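Local atomic coordinates of nucleoprotein (Rift valley fever virus, PDB entry 3OV9), a protein that encapsidates the viral genomic RNA as ring-forming oligomers, shields it from nucleases and presents it as the template for transcription and replication. Residues Gln31-Arg36 against Ala108-Gly113; Gly47-Lys52 against Ile87-Leu92; Ala35-Glu40 against Pro97-Leu102. All blocks are in the same frame, centred on the assembly; numbering follows the deposited sequence. Where two conformers were deposited one is given.

Overall arrangement
All three contacts fasten parts of Gln31-Lys52, within the region essential for oligomerization, to later parts of the same chain. Contacts 1 and 3 share Ala35 and Arg36 of helix 35-46; Ala110 of the one packs on Val38 of the other. Contact 2 joins helix 50-63 to the end of helix 77-90, nested along the chain inside the loops the other two close. The centre of contact 1, apolar and at a probable RNA site, is about 7 Å from the centre of the chain. Those of contacts 3 and 2 lie about 15 and 22 Å from it: contact 3 combines apolar Val38-Leu102 packing with ion pairs, contact 2 a buried tyrosine's hydroxyl with a weak surface salt bridge.

Contact 1 (Gln31-Arg36 against Ala108-Gly113); sequences QGFDAR and AAALAG. With NO2 (nitrite ion), chain D.
Ala35, at the start of helix 35-46, comes within 4.6 Å CA to CA of Ala110, the last residue of helix 104-110, and the connection before Ala35 carries Phe33 onto the same helix end. The methyl CB of Ala109 sits over one face of the Phe33 ring, displaced toward the rim, in a CH-pi contact 3.8 Å from the ring centroid. The shortest approach is Phe33 CZ to Ala109 CB, 3.5 Å. Phe33 CE1 reaches the backbone of the next residue, 3.6 Å from Ala110 N. Phe33 CG stands between its own N and carbonyl carbon (chi1 78°), which turns the ring toward the helix. Ala35 CB meets Ala110 CB at 4.0 Å. A nitrite ion, probably from the crystallisation liquor, lies by the ring: its O2 accepts a hydrogen bond from Gly32 N at 2.8 Å and a weak one from Phe33 N; Ala202, Ala203 and Ser206 complete its pocket. Phe33 probably binds RNA, as does nearby Arg106, judging from related nucleoproteins. Small methyl groups thus let an aromatic ring settle on a helix end, while backbone N-H groups beside it can hold a small anion.

Contact 2 (Gly47-Lys52 against Ile87-Leu92); sequences GADWEK and INKYKL
Tyr90 and Trp50 make the close, buried part of this contact, although their CA atoms are 9.5 Å apart: the tyrosine side chain spans the gap. Its hydroxyl oxygen, Tyr90 OH, ends 3.6 Å from Trp50 CA and 3.8 Å from Asp49 O, so the phenol meets the backbone at the start of helix 50-63 and not the indole. Trp50 offers its CB, 4.2 Å from Tyr90 OH, while the ring turns away to pack on Leu42 and Lys43 of helix 35-46. The phenol oxygen is hydrogen-bonded to Asp53, one turn further along helix 50-63, which gives the hydroxyl of this buried residue a partner; Asp53 is also a distant, weak ionic partner of Lys89 NZ. The arrangement belongs to the orthogonal helical bundle of the nucleoprotein: the N-terminal end of helix 50-63 is held against the C-terminal end of helix 77-90, where Lys91 leaves the helix with positive phi. Toward solvent the contact is looser. Lys89, CG opposite its backbone N (chi1 -170°) and the chain extended beyond, runs out to Asp49, and the two side chains cross at about a right angle. The salt bridge between Lys89 NZ and Asp49 OD2 is 3.3 Å long, weak as a hydrogen bond, and Lys89 NZ lies almost as close to Asp49 CB, at 3.4 Å. On another side of helix 50-63, Glu51 and Lys52 pack on Gln14 and Trp24 of a neighbouring subunit.

Contact 3 (Ala35-Glu40 against Pro97-Leu102); sequences ARRVIE and PSRDEL
Arg37 carries CG opposite its backbone N (chi1 -172°) and then bends at chi2 (55°), which lays its aliphatic part against Arg99 and turns the guanidinium to Asp100. Arg37 CG lies 3.2 Å from Arg99 O, and the two arginine chains cross nearly at right angles. The guanidinium grips one carboxylate oxygen side-on with two nitrogens: Arg37 NE is 3.1 Å and Arg37 NH2 3.2 Å from Asp100 OD1. Asp100 OD1 takes the NE hydrogen on its anti lone pair, whereas Arg37 NH2 comes from above the carboxylate plane; the two flat groups stand almost perpendicular, at 88°. The remaining nitrogen, Arg37 NH1, binds Glu40 OE1 at 2.7 Å. Arg37, Glu40 and Asp100 thus form a salt-bridge network that ties helix 35-46 to the type I beta turn Ser98-Glu101, in the loop between helices 77-90 and 104-110. Both acids bind the guanidinium, which probably eases the repulsion between them. Deeper in, Leu102 CD2 packs 3.8 Å from Val38 CG1 and 3.5 Å from Val38 O; Leu41 and Leu42 extend this surface. Arg106, which probably binds RNA, hydrogen-bonds carbonyls of the loop, and in one of its two conformers Arg99 NH2 is hydrogen-bonded to Met75 O of a neighbouring subunit.

Contact 1 (Gln31-Arg36 against Ala108-Gly113)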
ATOM      1  N   GLN A  31     -15.934  22.383  21.600  1.00 13.83           N
ATOM      2  CA  GLN A  31     -15.503  23.775  21.430  1.00 13.98           C
ATOM      3  C   GLN A  31     -14.273  23.811  20.532  1.00 14.32           C
ATOM      4  O   GLN A  31     -13.257  23.185  20.843  1.00 14.54           O
ATOM      5  CB  GLN A  31     -15.194  24.444  22.778  1.00 14.14           C
ATOM      6  CG  GLN A  31     -14.800  25.923  22.649  1.00 14.02           C
ATOM      7  CD  GLN A  31     -14.434  26.580  23.967  1.00 13.83           C
ATOM      8  OE1 GLN A  31     -13.334  26.388  24.493  1.00 15.17           O
ATOM      9  NE2 GLN A  31     -15.350  27.382  24.498  1.00 13.12           N
ATOM     10  N   GLY A  32     -14.376  24.545  19.425  1.00 14.49           N
ATOM     11  CA  GLY A  32     -13.271  24.693  18.473  1.00 14.82           C
ATOM     12  C   GLY A  32     -12.210  25.686  18.924  1.00 14.78           C
ATOM     13  O   GLY A  32     -11.017  25.484  18.682  1.00 14.95           O
ATOM     14  N   PHE A  33     -12.648  26.761  19.576  1.00 14.84           N
ATOM     15  CA  PHE A  33     -11.750  27.792  20.093  1.00 14.99           C
ATOM     16  C   PHE A  33     -12.445  28.579  21.204  1.00 14.99           C
ATOM     17  O   PHE A  33     -13.674  28.560  21.317  1.00 14.76           O
ATOM     18  CB  PHE A  33     -11.295  28.744  18.971  1.00 15.17           C
ATOM     19  CG  PHE A  33     -12.330  29.764  18.586  1.00 15.45           C
ATOM     20  CD1 PHE A  33     -12.170  31.102  18.932  1.00 16.15           C
ATOM     21  CD2 PHE A  33     -13.479  29.385  17.897  1.00 15.98           C
ATOM     22  CE1 PHE A  33     -13.132  32.043  18.593  1.00 16.33           C
ATOM     23  CE2 PHE A  33     -14.452  30.323  17.557  1.00 16.48           C
ATOM     24  CZ  PHE A  33     -14.276  31.653  17.906  1.00 16.19           C
ATOM     25  N   ASP A  34     -11.652  29.284  22.001  1.00 15.02           N
ATOM     26  CA  ASP A  34     -12.149  30.057  23.130  1.00 15.32           C
ATOM     27  C   ASP A  34     -11.941  31.539  22.843  1.00 15.36           C
ATOM     28  O   ASP A  34     -10.850  32.065  23.059  1.00 15.30           O
ATOM     29  CB  ASP A  34     -11.389  29.637  24.393  1.00 15.61           C
ATOM     30  CG  ASP A  34     -11.946  30.257  25.666  1.00 15.93           C
ATOM     31  OD1 ASP A  34     -12.498  31.378  25.631  1.00 16.40           O
ATOM     32  OD2 ASP A  34     -11.809  29.611  26.726  1.00 17.75           O
ATOM     33  N   ALA A  35     -12.996  32.198  22.363  1.00 15.18           N
ATOM     34  CA  ALA A  35     -12.924  33.600  21.921  1.00 15.44           C
ATOM     35  C   ALA A  35     -12.469  34.582  23.002  1.00 15.63           C
ATOM     36  O   ALA A  35     -11.651  35.467  22.735  1.00 15.67           O
ATOM     37  CB  ALA A  35     -14.252  34.037  21.332  1.00 15.53           C
ATOM     38  N   ARG A  36     -13.000  34.432  24.215  1.00 15.57           N
ATOM     39  CA  ARG A  36     -12.623  35.309  25.328  1.00 15.85           C
ATOM     40  C   ARG A  36     -11.136  35.199  25.662  1.00 15.96           C
ATOM     41  O   ARG A  36     -10.481  36.211  25.924  1.00 16.25           O
ATOM     42  CB  ARG A  36     -13.475  35.024  26.571  1.00 15.94           C
ATOM     43  CG  ARG A  36     -14.913  35.495  26.453  1.00 16.40           C
ATOM     44  CD  ARG A  36     -15.756  35.021  27.634  1.00 17.26           C
ATOM     45  NE  ARG A  36     -17.161  35.393  27.474  1.00 17.93           N
ATOM     46  CZ  ARG A  36     -18.069  34.672  26.817  1.00 18.30           C
ATOM     47  NH1 ARG A  36     -17.736  33.517  26.249  1.00 18.51           N
ATOM     48  NH2 ARG A  36     -19.318  35.111  26.728  1.00 18.98           N
ATOM     49  N   ALA A 108      -9.075  35.583  13.625  1.00 12.08           N
ATOM     50  CA  ALA A 108     -10.169  35.830  12.684  1.00 11.83           C
ATOM     51  C   ALA A 108     -11.524  35.394  13.243  1.00 11.71           C
ATOM     52  O   ALA A 108     -12.529  36.085  13.064  1.00 11.72           O
ATOM     53  CB  ALA A 108      -9.894  35.137  11.347  1.00 11.84           C
ATOM     54  N   ALA A 109     -11.539  34.254  13.932  1.00 11.91           N
ATOM     55  CA  ALA A 109     -12.775  33.693  14.474  1.00 11.90           C
ATOM     56  C   ALA A 109     -13.303  34.483  15.669  1.00 11.83           C
ATOM     57  O   ALA A 109     -14.512  34.723  15.780  1.00 12.11           O
ATOM     58  CB  ALA A 109     -12.573  32.236  14.847  1.00 12.08           C
ATOM     59  N   ALA A 110     -12.398  34.884  16.556  1.00 11.79           N
ATOM     60  CA  ALA A 110     -12.780  35.631  17.749  1.00 11.76           C
ATOM     61  C   ALA A 110     -13.258  37.030  17.395  1.00 11.83           C
ATOM     62  O   ALA A 110     -14.035  37.616  18.141  1.00 11.69           O
ATOM     63  CB  ALA A 110     -11.632  35.699  18.729  1.00 11.87           C
ATOM     64  N   LEU A 111     -12.788  37.549  16.258  1.00 11.87           N
ATOM     65  CA  LEU A 111     -13.136  38.892  15.789  1.00 12.01           C
ATOM     66  C   LEU A 111     -13.928  38.863  14.465  1.00 12.22           C
ATOM     67  O   LEU A 111     -13.732  39.705  13.576  1.00 12.18           O
ATOM     68  CB  LEU A 111     -11.869  39.759  15.699  1.00 11.94           C
ATOM     69  CG  LEU A 111     -11.073  39.931  17.004  1.00 12.15           C
ATOM     70  CD1 LEU A 111      -9.648  40.401  16.740  1.00 13.07           C
ATOM     71  CD2 LEU A 111     -11.779  40.871  17.979  1.00 12.58           C
ATOM     72  N   ALA A 112     -14.849  37.904  14.367  1.00 12.32           N
ATOM     73  CA  ALA A 112     -15.606  37.617  13.141  1.00 12.30           C
ATOM     74  C   ALA A 112     -16.412  38.790  12.580  1.00 12.62           C
ATOM     75  O   ALA A 112     -16.615  38.892  11.368  1.00 12.33           O
ATOM     76  CB  ALA A 112     -16.503  36.403  13.342  1.00 12.62           C
ATOM     77  N   GLY A 113     -16.872  39.672  13.462  1.00 12.64           N
ATOM     78  CA  GLY A 113     -17.602  40.864  13.042  1.00 12.93           C
ATOM     79  C   GLY A 113     -16.811  41.716  12.069  1.00 12.98           C
ATOM     80  O   GLY A 113     -17.373  42.248  11.111  1.00 13.28           O
TER
HETATM   81  N   NO2 D 246     -16.709  28.019  18.775  1.00 33.08           N
HETATM   82  O1  NO2 D 246     -17.022  28.506  20.102  1.00 33.16           O
HETATM   83  O2  NO2 D 246     -15.888  26.832  18.896  1.00 33.10           O

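Contact 2 (Gly47-Lys52 against Ile87-Leu92)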
ATOM      1  N   GLY A  47      -0.759  44.946  23.825  1.00 22.92           N
ATOM      2  CA  GLY A  47      -0.881  46.250  24.474  1.00 23.40           C
ATOM      3  C   GLY A  47      -1.587  47.258  23.587  1.00 23.66           C
ATOM      4  O   GLY A  47      -2.680  46.997  23.090  1.00 23.92           O
ATOM      5  N   ALA A  48      -0.944  48.404  23.373  1.00 23.88           N
ATOM      6  CA  ALA A  48      -1.496  49.466  22.533  1.00 24.05           C
ATOM      7  C   ALA A  48      -1.553  49.086  21.050  1.00 24.11           C
ATOM      8  O   ALA A  48      -2.305  49.688  20.281  1.00 24.39           O
ATOM      9  CB  ALA A  48      -0.703  50.754  22.724  1.00 24.07           C
ATOM     10  N   ASP A  49      -0.766  48.085  20.661  1.00 24.15           N
ATOM     11  CA  ASP A  49      -0.669  47.668  19.261  1.00 23.99           C
ATOM     12  C   ASP A  49      -1.624  46.532  18.858  1.00 23.56           C
ATOM     13  O   ASP A  49      -1.632  46.124  17.695  1.00 23.42           O
ATOM     14  CB  ASP A  49       0.772  47.259  18.929  1.00 24.41           C
ATOM     15  CG  ASP A  49       1.771  48.383  19.154  1.00 25.31           C
ATOM     16  OD1 ASP A  49       1.647  49.440  18.500  1.00 26.84           O
ATOM     17  OD2 ASP A  49       2.693  48.199  19.975  1.00 27.07           O
ATOM     18  N   TRP A  50      -2.435  46.036  19.795  1.00 22.89           N
ATOM     19  CA  TRP A  50      -3.196  44.800  19.548  1.00 22.19           C
ATOM     20  C   TRP A  50      -4.234  44.877  18.421  1.00 21.73           C
ATOM     21  O   TRP A  50      -4.369  43.930  17.646  1.00 21.52           O
ATOM     22  CB  TRP A  50      -3.805  44.222  20.843  1.00 22.22           C
ATOM     23  CG  TRP A  50      -5.156  44.757  21.236  1.00 22.43           C
ATOM     24  CD1 TRP A  50      -5.411  45.787  22.093  1.00 23.23           C
ATOM     25  CD2 TRP A  50      -6.438  44.268  20.808  1.00 22.80           C
ATOM     26  NE1 TRP A  50      -6.764  45.983  22.215  1.00 23.50           N
ATOM     27  CE2 TRP A  50      -7.420  45.061  21.442  1.00 22.98           C
ATOM     28  CE3 TRP A  50      -6.851  43.241  19.946  1.00 22.48           C
ATOM     29  CZ2 TRP A  50      -8.793  44.863  21.242  1.00 23.29           C
ATOM     30  CZ3 TRP A  50      -8.214  43.044  19.747  1.00 22.47           C
ATOM     31  CH2 TRP A  50      -9.169  43.853  20.393  1.00 23.20           C
ATOM     32  N   GLU A  51      -4.954  45.994  18.334  1.00 21.15           N
ATOM     33  CA  GLU A  51      -6.012  46.164  17.334  1.00 20.90           C
ATOM     34  C   GLU A  51      -5.478  46.157  15.905  1.00 20.16           C
ATOM     35  O   GLU A  51      -5.997  45.436  15.050  1.00 19.90           O
ATOM     36  CB  GLU A  51      -6.819  47.440  17.600  1.00 21.30           C
ATOM     37  CG  GLU A  51      -7.806  47.317  18.757  1.00 22.79           C
ATOM     38  CD  GLU A  51      -8.099  48.646  19.433  1.00 25.18           C
ATOM     39  OE1 GLU A  51      -7.141  49.363  19.794  1.00 27.04           O
ATOM     40  OE2 GLU A  51      -9.290  48.966  19.625  1.00 26.66           O
ATOM     41  N   LYS A  52      -4.438  46.951  15.652  1.00 19.54           N
ATOM     42  CA  LYS A  52      -3.822  46.998  14.326  1.00 19.03           C
ATOM     43  C   LYS A  52      -3.182  45.653  13.973  1.00 18.29           C
ATOM     44  O   LYS A  52      -3.352  45.153  12.856  1.00 18.27           O
ATOM     45  CB  LYS A  52      -2.796  48.132  14.236  1.00 19.22           C
ATOM     46  CG  LYS A  52      -2.244  48.368  12.834  1.00 20.16           C
ATOM     47  CD  LYS A  52      -1.523  49.701  12.756  1.00 22.14           C
ATOM     48  CE  LYS A  52      -0.871  49.896  11.396  1.00 23.29           C
ATOM     49  NZ  LYS A  52      -0.309  51.263  11.247  1.00 24.96           N
ATOM     50  N   ILE A  87       4.947  36.593  15.183  1.00 20.45           N
ATOM     51  CA  ILE A  87       5.119  35.284  15.813  1.00 21.14           C
ATOM     52  C   ILE A  87       5.759  35.426  17.193  1.00 21.56           C
ATOM     53  O   ILE A  87       5.279  34.838  18.162  1.00 21.71           O
ATOM     54  CB  ILE A  87       5.954  34.315  14.937  1.00 21.04           C
ATOM     55  CG1 ILE A  87       5.193  33.958  13.658  1.00 20.93           C
ATOM     56  CG2 ILE A  87       6.312  33.039  15.719  1.00 21.32           C
ATOM     57  CD1 ILE A  87       6.061  33.329  12.580  1.00 21.93           C
ATOM     58  N   ASN A  88       6.833  36.210  17.274  1.00 22.11           N
ATOM     59  CA  ASN A  88       7.564  36.395  18.530  1.00 22.57           C
ATOM     60  C   ASN A  88       6.760  37.138  19.591  1.00 22.69           C
ATOM     61  O   ASN A  88       6.851  36.819  20.780  1.00 22.97           O
ATOM     62  CB  ASN A  88       8.896  37.116  18.289  1.00 22.82           C
ATOM     63  CG  ASN A  88       9.857  36.311  17.427  1.00 23.45           C
ATOM     64  OD1 ASN A  88      10.667  36.881  16.692  1.00 24.96           O
ATOM     65  ND2 ASN A  88       9.779  34.986  17.514  1.00 24.51           N
ATOM     66  N   LYS A  89       5.973  38.119  19.152  1.00 22.59           N
ATOM     67  CA  LYS A  89       5.197  38.963  20.056  1.00 22.62           C
ATOM     68  C   LYS A  89       3.947  38.260  20.586  1.00 22.42           C
ATOM     69  O   LYS A  89       3.612  38.394  21.765  1.00 22.44           O
ATOM     70  CB  LYS A  89       4.815  40.274  19.364  1.00 22.77           C
ATOM     71  CG  LYS A  89       4.211  41.331  20.276  1.00 23.78           C
ATOM     72  CD  LYS A  89       3.994  42.628  19.520  1.00 25.08           C
ATOM     73  CE  LYS A  89       3.302  43.668  20.378  1.00 26.48           C
ATOM     74  NZ  LYS A  89       3.187  44.965  19.659  1.00 27.18           N
ATOM     75  N   TYR A  90       3.272  37.513  19.715  1.00 22.17           N
ATOM     76  CA  TYR A  90       1.994  36.877  20.060  1.00 21.81           C
ATOM     77  C   TYR A  90       2.095  35.362  20.255  1.00 22.04           C
ATOM     78  O   TYR A  90       1.083  34.691  20.494  1.00 21.87           O
ATOM     79  CB  TYR A  90       0.924  37.231  19.015  1.00 21.53           C
ATOM     80  CG  TYR A  90       0.578  38.702  18.995  1.00 20.91           C
ATOM     81  CD1 TYR A  90      -0.393  39.221  19.849  1.00 20.32           C
ATOM     82  CD2 TYR A  90       1.235  39.582  18.132  1.00 20.23           C
ATOM     83  CE1 TYR A  90      -0.707  40.573  19.843  1.00 19.62           C
ATOM     84  CE2 TYR A  90       0.930  40.935  18.119  1.00 20.07           C
ATOM     85  CZ  TYR A  90      -0.042  41.426  18.976  1.00 19.62           C
ATOM     86  OH  TYR A  90      -0.345  42.766  18.965  1.00 19.30           O
ATOM     87  N   LYS A  91       3.322  34.843  20.164  1.00 22.17           N
ATOM     88  CA  LYS A  91       3.632  33.413  20.339  1.00 22.57           C
ATOM     89  C   LYS A  91       2.763  32.505  19.464  1.00 22.74           C
ATOM     90  O   LYS A  91       2.253  31.475  19.915  1.00 22.69           O
ATOM     91  CB  LYS A  91       3.572  33.008  21.824  1.00 22.64           C
ATOM     92  CG  LYS A  91       4.345  33.926  22.784  1.00 23.34           C
ATOM     93  CD  LYS A  91       5.821  34.117  22.399  1.00 25.11           C
ATOM     94  CE  LYS A  91       6.709  32.988  22.902  1.00 26.04           C
ATOM     95  NZ  LYS A  91       8.132  33.179  22.490  1.00 27.48           N
ATOM     96  N   LEU A  92       2.620  32.897  18.198  1.00 22.87           N
ATOM     97  CA  LEU A  92       1.721  32.228  17.260  1.00 23.23           C
ATOM     98  C   LEU A  92       2.106  30.781  16.971  1.00 23.80           C
ATOM     99  O   LEU A  92       3.287  30.455  16.811  1.00 23.59           O
ATOM    100  CB  LEU A  92       1.622  33.020  15.948  1.00 23.00           C
ATOM    101  CG  LEU A  92       1.028  34.432  15.994  1.00 22.76           C
ATOM    102  CD1 LEU A  92       1.206  35.125  14.648  1.00 21.90           C
ATOM    103  CD2 LEU A  92      -0.444  34.414  16.397  1.00 22.14           C
TER

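Contact 3 (Ala35-Glu40 against Pro97-Leu102)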
ATOM      1  N   ALA A  35     -12.996  32.198  22.363  1.00 15.18           N
ATOM      2  CA  ALA A  35     -12.924  33.600  21.921  1.00 15.44           C
ATOM      3  C   ALA A  35     -12.469  34.582  23.002  1.00 15.63           C
ATOM      4  O   ALA A  35     -11.651  35.467  22.735  1.00 15.67           O
ATOM      5  CB  ALA A  35     -14.252  34.037  21.332  1.00 15.53           C
ATOM      6  N   ARG A  36     -13.000  34.432  24.215  1.00 15.57           N
ATOM      7  CA  ARG A  36     -12.623  35.309  25.328  1.00 15.85           C
ATOM      8  C   ARG A  36     -11.136  35.199  25.662  1.00 15.96           C
ATOM      9  O   ARG A  36     -10.481  36.211  25.924  1.00 16.25           O
ATOM     10  CB  ARG A  36     -13.475  35.024  26.571  1.00 15.94           C
ATOM     11  CG  ARG A  36     -14.913  35.495  26.453  1.00 16.40           C
ATOM     12  CD  ARG A  36     -15.756  35.021  27.634  1.00 17.26           C
ATOM     13  NE  ARG A  36     -17.161  35.393  27.474  1.00 17.93           N
ATOM     14  CZ  ARG A  36     -18.069  34.672  26.817  1.00 18.30           C
ATOM     15  NH1 ARG A  36     -17.736  33.517  26.249  1.00 18.51           N
ATOM     16  NH2 ARG A  36     -19.318  35.111  26.728  1.00 18.98           N
ATOM     17  N   ARG A  37     -10.608  33.976  25.641  1.00 15.92           N
ATOM     18  CA  ARG A  37      -9.185  33.751  25.885  1.00 16.06           C
ATOM     19  C   ARG A  37      -8.329  34.320  24.750  1.00 15.85           C
ATOM     20  O   ARG A  37      -7.261  34.880  25.003  1.00 15.88           O
ATOM     21  CB  ARG A  37      -8.889  32.264  26.112  1.00 16.28           C
ATOM     22  CG  ARG A  37      -7.459  31.948  26.578  1.00 17.26           C
ATOM     23  CD  ARG A  37      -7.049  32.697  27.845  1.00 18.77           C
ATOM     24  NE  ARG A  37      -5.713  32.297  28.290  1.00 20.52           N
ATOM     25  CZ  ARG A  37      -4.906  33.040  29.043  1.00 20.81           C
ATOM     26  NH1 ARG A  37      -5.276  34.248  29.446  1.00 22.14           N
ATOM     27  NH2 ARG A  37      -3.714  32.571  29.387  1.00 22.21           N
ATOM     28  N   VAL A  38      -8.809  34.185  23.514  1.00 15.72           N
ATOM     29  CA  VAL A  38      -8.109  34.732  22.343  1.00 15.49           C
ATOM     30  C   VAL A  38      -7.913  36.247  22.481  1.00 15.77           C
ATOM     31  O   VAL A  38      -6.798  36.750  22.322  1.00 15.70           O
ATOM     32  CB  VAL A  38      -8.833  34.387  21.009  1.00 15.47           C
ATOM     33  CG1 VAL A  38      -8.279  35.219  19.849  1.00 15.19           C
ATOM     34  CG2 VAL A  38      -8.692  32.908  20.689  1.00 15.01           C
ATOM     35  N   ILE A  39      -8.994  36.956  22.798  1.00 15.67           N
ATOM     36  CA  ILE A  39      -8.946  38.413  22.954  1.00 16.26           C
ATOM     37  C   ILE A  39      -8.098  38.815  24.170  1.00 16.62           C
ATOM     38  O   ILE A  39      -7.350  39.795  24.113  1.00 16.58           O
ATOM     39  CB  ILE A  39     -10.366  39.028  23.007  1.00 16.10           C
ATOM     40  CG1 ILE A  39     -11.102  38.754  21.690  1.00 16.29           C
ATOM     41  CG2 ILE A  39     -10.315  40.540  23.271  1.00 15.80           C
ATOM     42  CD1 ILE A  39     -12.579  38.999  21.743  1.00 17.05           C
ATOM     43  N   GLU A  40      -8.200  38.048  25.255  1.00 17.21           N
ATOM     44  CA  GLU A  40      -7.375  38.292  26.440  1.00 17.99           C
ATOM     45  C   GLU A  40      -5.888  38.225  26.099  1.00 18.04           C
ATOM     46  O   GLU A  40      -5.119  39.102  26.496  1.00 18.34           O
ATOM     47  CB  GLU A  40      -7.706  37.304  27.564  1.00 18.24           C
ATOM     48  CG  GLU A  40      -6.984  37.604  28.885  1.00 19.92           C
ATOM     49  CD  GLU A  40      -7.421  36.700  30.023  1.00 22.09           C
ATOM     50  OE1 GLU A  40      -7.683  35.502  29.780  1.00 22.77           O
ATOM     51  OE2 GLU A  40      -7.490  37.190  31.171  1.00 24.10           O
ATOM     52  N   PRO A  97      -3.770  24.223  18.755  1.00 27.55           N
ATOM     53  CA  PRO A  97      -3.089  24.023  20.031  1.00 27.15           C
ATOM     54  C   PRO A  97      -4.032  24.201  21.225  1.00 26.75           C
ATOM     55  O   PRO A  97      -5.256  24.219  21.051  1.00 26.71           O
ATOM     56  CB  PRO A  97      -2.018  25.114  20.022  1.00 27.18           C
ATOM     57  CG  PRO A  97      -2.623  26.212  19.227  1.00 27.29           C
ATOM     58  CD  PRO A  97      -3.522  25.572  18.209  1.00 27.42           C
ATOM     59  N   SER A  98      -3.460  24.328  22.419  1.00 26.21           N
ATOM     60  CA  SER A  98      -4.235  24.541  23.641  1.00 25.63           C
ATOM     61  C   SER A  98      -4.899  25.919  23.655  1.00 25.06           C
ATOM     62  O   SER A  98      -4.568  26.789  22.841  1.00 25.06           O
ATOM     63  CB  SER A  98      -3.348  24.369  24.878  1.00 25.80           C
ATOM     64  OG  SER A  98      -2.471  25.471  25.037  1.00 26.06           O
ATOM     65  N   ARG A  99      -5.821  26.101  24.600  1.00 24.36           N
ATOM     66  CA  ARG A  99      -6.584  27.335  24.792  0.60 24.16           C
ATOM     67  C   ARG A  99      -5.690  28.550  25.052  1.00 23.80           C
ATOM     68  O   ARG A  99      -6.072  29.692  24.801  1.00 23.85           O
ATOM     69  CB  ARG A  99      -7.528  27.121  25.977  0.60 24.25           C
ATOM     70  CG  ARG A  99      -8.500  28.244  26.287  0.60 24.64           C
ATOM     71  CD  ARG A  99      -9.343  27.901  27.514  0.60 25.63           C
ATOM     72  NE  ARG A  99     -10.205  26.740  27.284  0.60 26.50           N
ATOM     73  CZ  ARG A  99      -9.970  25.517  27.752  0.60 26.81           C
ATOM     74  NH1 ARG A  99      -8.898  25.276  28.497  0.60 27.34           N
ATOM     75  NH2 ARG A  99     -10.813  24.532  27.478  0.60 26.51           N
ATOM     76  N   ASP A 100      -4.500  28.286  25.590  1.00 23.45           N
ATOM     77  CA  ASP A 100      -3.566  29.339  25.978  1.00 23.03           C
ATOM     78  C   ASP A 100      -2.624  29.753  24.847  1.00 22.43           C
ATOM     79  O   ASP A 100      -1.669  30.500  25.072  1.00 22.28           O
ATOM     80  CB  ASP A 100      -2.769  28.907  27.215  1.00 23.26           C
ATOM     81  CG  ASP A 100      -3.655  28.660  28.427  1.00 24.02           C
ATOM     82  OD1 ASP A 100      -4.504  29.525  28.741  1.00 24.58           O
ATOM     83  OD2 ASP A 100      -3.499  27.600  29.069  1.00 25.40           O
ATOM     84  N   GLU A 101      -2.900  29.268  23.636  1.00 21.77           N
ATOM     85  CA  GLU A 101      -2.092  29.599  22.461  1.00 21.21           C
ATOM     86  C   GLU A 101      -2.922  30.282  21.379  1.00 20.39           C
ATOM     87  O   GLU A 101      -4.056  29.877  21.099  1.00 20.30           O
ATOM     88  CB  GLU A 101      -1.433  28.344  21.882  1.00 21.38           C
ATOM     89  CG  GLU A 101      -0.501  27.590  22.839  1.00 22.74           C
ATOM     90  CD  GLU A 101       0.895  28.189  22.936  1.00 24.03           C
ATOM     91  OE1 GLU A 101       1.175  29.215  22.278  1.00 24.90           O
ATOM     92  OE2 GLU A 101       1.720  27.620  23.680  1.00 24.87           O
ATOM     93  N   LEU A 102      -2.340  31.314  20.773  1.00 19.44           N
ATOM     94  CA  LEU A 102      -2.955  32.010  19.647  1.00 18.43           C
ATOM     95  C   LEU A 102      -2.559  31.378  18.320  1.00 17.87           C
ATOM     96  O   LEU A 102      -1.442  30.869  18.168  1.00 17.66           O
ATOM     97  CB  LEU A 102      -2.547  33.488  19.637  1.00 18.40           C
ATOM     98  CG  LEU A 102      -3.119  34.432  20.696  1.00 17.89           C
ATOM     99  CD1 LEU A 102      -2.405  35.776  20.644  1.00 17.05           C
ATOM    100  CD2 LEU A 102      -4.619  34.616  20.515  1.00 17.33           C
TER